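Local coordinates for ammonium transporter (Kuenenia stuttgartiensis, PDB 6EU6), which probably senses ammonium at the membrane through its ammonium transporter domain and relays the signal across it to a histidine kinase, at residues A[63-74]-A[141-152]. Numbering follows the deposited sequence.
Sequences FGFMFGKSYMGL and HWAWGNLFSPDQ
H141 reaches from helix 121-144 into the end of helix 40-67, and both of its ring nitrogens are used. ND1 donates to M66 O (2.9 Å), a carbonyl near the helix end, approaching from above the carbonyl plane, while NE2 and S70 OG are hydrogen-bonded at 2.8 Å. A chi1 of -172° swings the ring away from the backbone N, toward the 63-74 segment, where these two bonds fix its rotation. S70 OG also accepts from G73 N, an ST motif that shapes the following turn.

Other polar side chains take up carbonyls where the helix gives way to loop. S149 OG donates to F67 O in the carbonyl plane, and a water bridges F67 O, G145 O and S149 N. The amide of Q152 reads backbone in both directions: NE2 gives a nearly straight bond (175°) to G68 O and another to G145 O, while OE1 accepts from S70 N at 3.0 Å. Replacing Q152 by alanine removes both ends of the amide, which would probably leave G68 O and S70 N without these partners and take one of its donors from G145 O. Glycine suits positions 68 and 145, where a CB would clash with G64 O and H141 O respectively. Farther along, the indole NE1 of W142 donates to L74 O (2.8 Å).

Apolar groups fill the other flank. The F63 edge meets the F148 face in a T-shaped pair, centroids 5.6 Å apart; F67 packs against W144 CB and L147 CD2, and M66 CE touches the W144 indole, whose NE1 is hydrogen-bonded to D163 O.

Neutral side chains thus satisfy carbonyls ending helix 40-67 and backbone groups in the loop beyond, without a salt bridge between the segments.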
loop_
_atom_site.group_PDB
_atom_site.type_symbol
_atom_site.label_atom_id
_atom_site.label_comp_id
_atom_site.label_asym_id
_atom_site.label_seq_id
_atom_site.Cartn_x
_atom_site.Cartn_y
_atom_site.Cartn_z
ATOM N N PHE A 63 -9.219 9.539 -23.387
ATOM C CA PHE A 63 -10.522 9.435 -22.814
ATOM C C PHE A 63 -11.585 9.824 -23.878
ATOM O O PHE A 63 -12.653 9.207 -23.941
ATOM C CB PHE A 63 -10.666 10.295 -21.576
ATOM C CG PHE A 63 -12.002 10.145 -20.883
ATOM C CD1 PHE A 63 -12.200 9.148 -19.911
ATOM C CD2 PHE A 63 -13.090 10.985 -21.196
ATOM C CE1 PHE A 63 -13.408 8.993 -19.286
ATOM C CE2 PHE A 63 -14.315 10.794 -20.619
ATOM C CZ PHE A 63 -14.494 9.817 -19.632
ATOM N N GLY A 64 -11.309 10.855 -24.674
ATOM C CA GLY A 64 -12.303 11.301 -25.644
ATOM C C GLY A 64 -12.550 10.261 -26.726
ATOM O O GLY A 64 -13.681 9.893 -26.985
ATOM N N PHE A 65 -11.476 9.728 -27.273
ATOM C CA PHE A 65 -11.584 8.675 -28.272
ATOM C C PHE A 65 -12.356 7.485 -27.741
ATOM O O PHE A 65 -13.102 6.836 -28.489
ATOM C CB PHE A 65 -10.229 8.181 -28.728
ATOM C CG PHE A 65 -9.496 9.093 -29.673
ATOM C CD1 PHE A 65 -10.120 10.120 -30.373
ATOM C CD2 PHE A 65 -8.150 8.880 -29.913
ATOM C CE1 PHE A 65 -9.409 10.945 -31.252
ATOM C CE2 PHE A 65 -7.447 9.654 -30.840
ATOM C CZ PHE A 65 -8.077 10.721 -31.518
ATOM N N MET A 66 -12.165 7.169 -26.460
ATOM C CA MET A 66 -12.717 5.967 -25.872
ATOM C C MET A 66 -14.202 6.132 -25.466
ATOM O O MET A 66 -15.029 5.257 -25.687
ATOM C CB MET A 66 -11.918 5.604 -24.608
ATOM C CG MET A 66 -12.328 4.245 -24.012
ATOM S SD MET A 66 -10.880 3.574 -23.090
ATOM C CE MET A 66 -11.604 2.073 -22.355
ATOM N N PHE A 67 -14.512 7.250 -24.837
ATOM C CA PHE A 67 -15.815 7.436 -24.211
ATOM C C PHE A 67 -16.648 8.626 -24.745
ATOM O O PHE A 67 -17.820 8.762 -24.339
ATOM C CB PHE A 67 -15.641 7.610 -22.687
ATOM C CG PHE A 67 -15.201 6.343 -22.005
ATOM C CD1 PHE A 67 -16.070 5.225 -21.906
ATOM C CD2 PHE A 67 -13.935 6.234 -21.501
ATOM C CE1 PHE A 67 -15.606 4.032 -21.319
ATOM C CE2 PHE A 67 -13.510 5.090 -20.853
ATOM C CZ PHE A 67 -14.323 3.978 -20.802
ATOM N N GLY A 68 -16.050 9.472 -25.588
ATOM C CA GLY A 68 -16.759 10.605 -26.126
ATOM C C GLY A 68 -17.812 10.181 -27.170
ATOM O O GLY A 68 -18.085 8.992 -27.404
ATOM N N LYS A 69 -18.397 11.197 -27.776
ATOM C CA LYS A 69 -19.583 11.007 -28.531
ATOM C C LYS A 69 -19.183 10.160 -29.694
ATOM O O LYS A 69 -18.207 10.420 -30.401
ATOM C CB LYS A 69 -20.170 12.365 -28.887
ATOM C CG LYS A 69 -21.273 12.367 -29.941
ATOM C CD LYS A 69 -21.580 13.819 -30.318
ATOM C CE LYS A 69 -22.416 13.940 -31.571
ATOM N NZ LYS A 69 -23.813 13.433 -31.400
ATOM N N SER A 70 -19.932 9.088 -29.886
ATOM C CA SER A 70 -19.535 8.058 -30.824
ATOM C C SER A 70 -19.776 8.456 -32.287
ATOM O O SER A 70 -20.880 8.822 -32.630
ATOM C CB SER A 70 -20.304 6.744 -30.603
ATOM O OG SER A 70 -19.799 5.777 -31.521
ATOM N N TYR A 71 -18.765 8.302 -33.130
ATOM C CA TYR A 71 -18.906 8.382 -34.570
ATOM C C TYR A 71 -19.008 6.947 -35.052
ATOM O O TYR A 71 -17.999 6.227 -35.088
ATOM C CB TYR A 71 -17.690 9.044 -35.178
ATOM C CG TYR A 71 -17.761 8.992 -36.689
ATOM C CD1 TYR A 71 -18.584 9.889 -37.405
ATOM C CD2 TYR A 71 -17.053 8.042 -37.407
ATOM C CE1 TYR A 71 -18.687 9.824 -38.787
ATOM C CE2 TYR A 71 -17.122 7.994 -38.793
ATOM C CZ TYR A 71 -17.942 8.883 -39.470
ATOM O OH TYR A 71 -18.012 8.814 -40.834
ATOM N N MET A 72 -20.242 6.500 -35.276
ATOM C CA MET A 72 -20.512 5.193 -35.899
ATOM C C MET A 72 -20.088 3.959 -35.102
ATOM O O MET A 72 -19.912 2.906 -35.702
ATOM C CB MET A 72 -19.834 5.137 -37.257
ATOM C CG MET A 72 -20.213 6.349 -38.106
ATOM S SD MET A 72 -20.345 5.997 -39.854
ATOM C CE MET A 72 -18.665 5.626 -40.365
ATOM N N GLY A 73 -20.011 4.067 -33.764
ATOM C CA GLY A 73 -19.543 2.978 -32.940
ATOM C C GLY A 73 -18.087 2.665 -33.140
ATOM O O GLY A 73 -17.641 1.640 -32.672
ATOM N N LEU A 74 -17.338 3.573 -33.772
ATOM C CA LEU A 74 -15.958 3.384 -34.106
ATOM C C LEU A 74 -14.941 4.173 -33.276
ATOM O O LEU A 74 -13.816 3.709 -33.093
ATOM C CB LEU A 74 -15.704 3.742 -35.593
ATOM C CG LEU A 74 -16.371 2.774 -36.597
ATOM C CD1 LEU A 74 -16.304 3.400 -38.003
ATOM C CD2 LEU A 74 -15.705 1.409 -36.609
ATOM N N HIS A 141 -13.381 2.049 -27.099
ATOM C CA HIS A 141 -14.659 2.590 -27.613
ATOM C C HIS A 141 -15.518 1.426 -28.163
ATOM O O HIS A 141 -16.705 1.300 -27.842
ATOM C CB HIS A 141 -14.426 3.613 -28.692
ATOM C CG HIS A 141 -15.671 4.318 -29.099
ATOM N ND1 HIS A 141 -16.220 5.332 -28.346
ATOM C CD2 HIS A 141 -16.508 4.129 -30.158
ATOM C CE1 HIS A 141 -17.317 5.774 -28.940
ATOM N NE2 HIS A 141 -17.508 5.066 -30.042
ATOM N N TRP A 142 -14.880 0.538 -28.904
ATOM C CA TRP A 142 -15.617 -0.568 -29.531
ATOM C C TRP A 142 -16.311 -1.410 -28.499
ATOM O O TRP A 142 -17.449 -1.864 -28.729
ATOM C CB TRP A 142 -14.711 -1.414 -30.399
ATOM C CG TRP A 142 -14.051 -0.674 -31.489
ATOM C CD1 TRP A 142 -14.336 0.613 -31.914
ATOM C CD2 TRP A 142 -12.965 -1.123 -32.290
ATOM N NE1 TRP A 142 -13.457 0.977 -32.921
ATOM C CE2 TRP A 142 -12.631 -0.088 -33.169
ATOM C CE3 TRP A 142 -12.226 -2.297 -32.338
ATOM C CZ2 TRP A 142 -11.587 -0.196 -34.066
ATOM C CZ3 TRP A 142 -11.234 -2.392 -33.234
ATOM C CH2 TRP A 142 -10.911 -1.358 -34.068
ATOM N N ALA A 143 -15.600 -1.640 -27.375
ATOM C CA ALA A 143 -16.029 -2.604 -26.314
ATOM C C ALA A 143 -16.844 -1.962 -25.246
ATOM O O ALA A 143 -17.831 -2.516 -24.746
ATOM C CB ALA A 143 -14.789 -3.287 -25.714
ATOM N N TRP A 144 -16.517 -0.703 -24.952
ATOM C CA TRP A 144 -17.086 -0.031 -23.809
ATOM C C TRP A 144 -17.638 1.373 -24.119
ATOM O O TRP A 144 -17.909 2.108 -23.204
ATOM C CB TRP A 144 -15.957 0.163 -22.751
ATOM C CG TRP A 144 -15.504 -1.080 -22.009
ATOM C CD1 TRP A 144 -16.062 -2.324 -22.026
ATOM C CD2 TRP A 144 -14.389 -1.157 -21.130
ATOM N NE1 TRP A 144 -15.342 -3.203 -21.206
ATOM C CE2 TRP A 144 -14.330 -2.487 -20.626
ATOM C CE3 TRP A 144 -13.448 -0.225 -20.697
ATOM C CZ2 TRP A 144 -13.379 -2.892 -19.727
ATOM C CZ3 TRP A 144 -12.496 -0.612 -19.777
ATOM C CH2 TRP A 144 -12.445 -1.968 -19.321
ATOM N N GLY A 145 -17.736 1.785 -25.383
ATOM C CA GLY A 145 -18.144 3.118 -25.696
ATOM C C GLY A 145 -19.598 3.450 -25.357
ATOM O O GLY A 145 -20.033 4.601 -25.428
ATOM N N ASN A 146 -20.334 2.470 -24.872
ATOM C CA ASN A 146 -21.664 2.767 -24.334
ATOM C C ASN A 146 -21.661 3.325 -22.926
ATOM O O ASN A 146 -22.706 3.615 -22.407
ATOM C CB ASN A 146 -22.521 1.498 -24.317
ATOM C CG ASN A 146 -21.973 0.413 -23.379
ATOM O OD1 ASN A 146 -20.821 0.078 -23.367
ATOM N ND2 ASN A 146 -22.817 -0.152 -22.672
ATOM N N LEU A 147 -20.519 3.373 -22.251
ATOM C CA LEU A 147 -20.574 3.385 -20.755
ATOM C C LEU A 147 -20.782 4.786 -20.176
ATOM O O LEU A 147 -21.320 4.937 -19.112
ATOM C CB LEU A 147 -19.256 2.833 -20.187
ATOM C CG LEU A 147 -19.075 2.334 -18.759
ATOM C CD1 LEU A 147 -19.936 1.117 -18.500
ATOM C CD2 LEU A 147 -17.582 1.976 -18.620
ATOM N N PHE A 148 -20.263 5.808 -20.826
ATOM C CA PHE A 148 -20.267 7.138 -20.208
ATOM C C PHE A 148 -21.253 8.106 -20.906
ATOM O O PHE A 148 -22.039 8.771 -20.213
ATOM C CB PHE A 148 -18.849 7.754 -20.255
ATOM C CG PHE A 148 -18.724 9.013 -19.481
ATOM C CD1 PHE A 148 -18.755 9.001 -18.079
ATOM C CD2 PHE A 148 -18.660 10.226 -20.132
ATOM C CE1 PHE A 148 -18.644 10.195 -17.368
ATOM C CE2 PHE A 148 -18.548 11.426 -19.421
ATOM C CZ PHE A 148 -18.530 11.404 -18.036
ATOM N N SER A 149 -21.150 8.222 -22.234
ATOM C CA SER A 149 -21.856 9.245 -23.040
ATOM C C SER A 149 -23.250 8.675 -23.295
ATOM O O SER A 149 -23.409 7.448 -23.520
ATOM C CB SER A 149 -21.137 9.544 -24.362
ATOM O OG SER A 149 -20.046 10.440 -24.187
ATOM N N PRO A 150 -24.276 9.557 -23.263
ATOM C CA PRO A 150 -25.698 9.102 -23.347
ATOM C C PRO A 150 -26.051 8.466 -24.697
ATOM O O PRO A 150 -25.571 8.926 -25.715
ATOM C CB PRO A 150 -26.493 10.397 -23.138
ATOM C CG PRO A 150 -25.586 11.476 -23.622
ATOM C CD PRO A 150 -24.170 11.029 -23.306
ATOM N N ASP A 151 -26.800 7.367 -24.687
ATOM C CA ASP A 151 -27.463 6.861 -25.897
ATOM C C ASP A 151 -26.553 6.472 -27.025
ATOM O O ASP A 151 -26.806 6.897 -28.149
ATOM C CB ASP A 151 -28.441 7.911 -26.449
ATOM C CG ASP A 151 -29.416 8.421 -25.403
ATOM O OD1 ASP A 151 -30.068 7.565 -24.760
ATOM O OD2 ASP A 151 -29.531 9.669 -25.234
ATOM N N GLN A 152 -25.517 5.660 -26.769
ATOM C CA GLN A 152 -24.592 5.263 -27.845
ATOM C C GLN A 152 -23.972 3.946 -27.505
ATOM O O GLN A 152 -24.133 3.461 -26.391
ATOM C CB GLN A 152 -23.495 6.299 -28.041
ATOM C CG GLN A 152 -22.537 6.413 -26.855
ATOM C CD GLN A 152 -21.458 7.421 -27.119
ATOM O OE1 GLN A 152 -21.731 8.526 -27.610
ATOM N NE2 GLN A 152 -20.203 7.053 -26.821
HETATM O O HOH W 1 -19.327 6.461 -23.522
#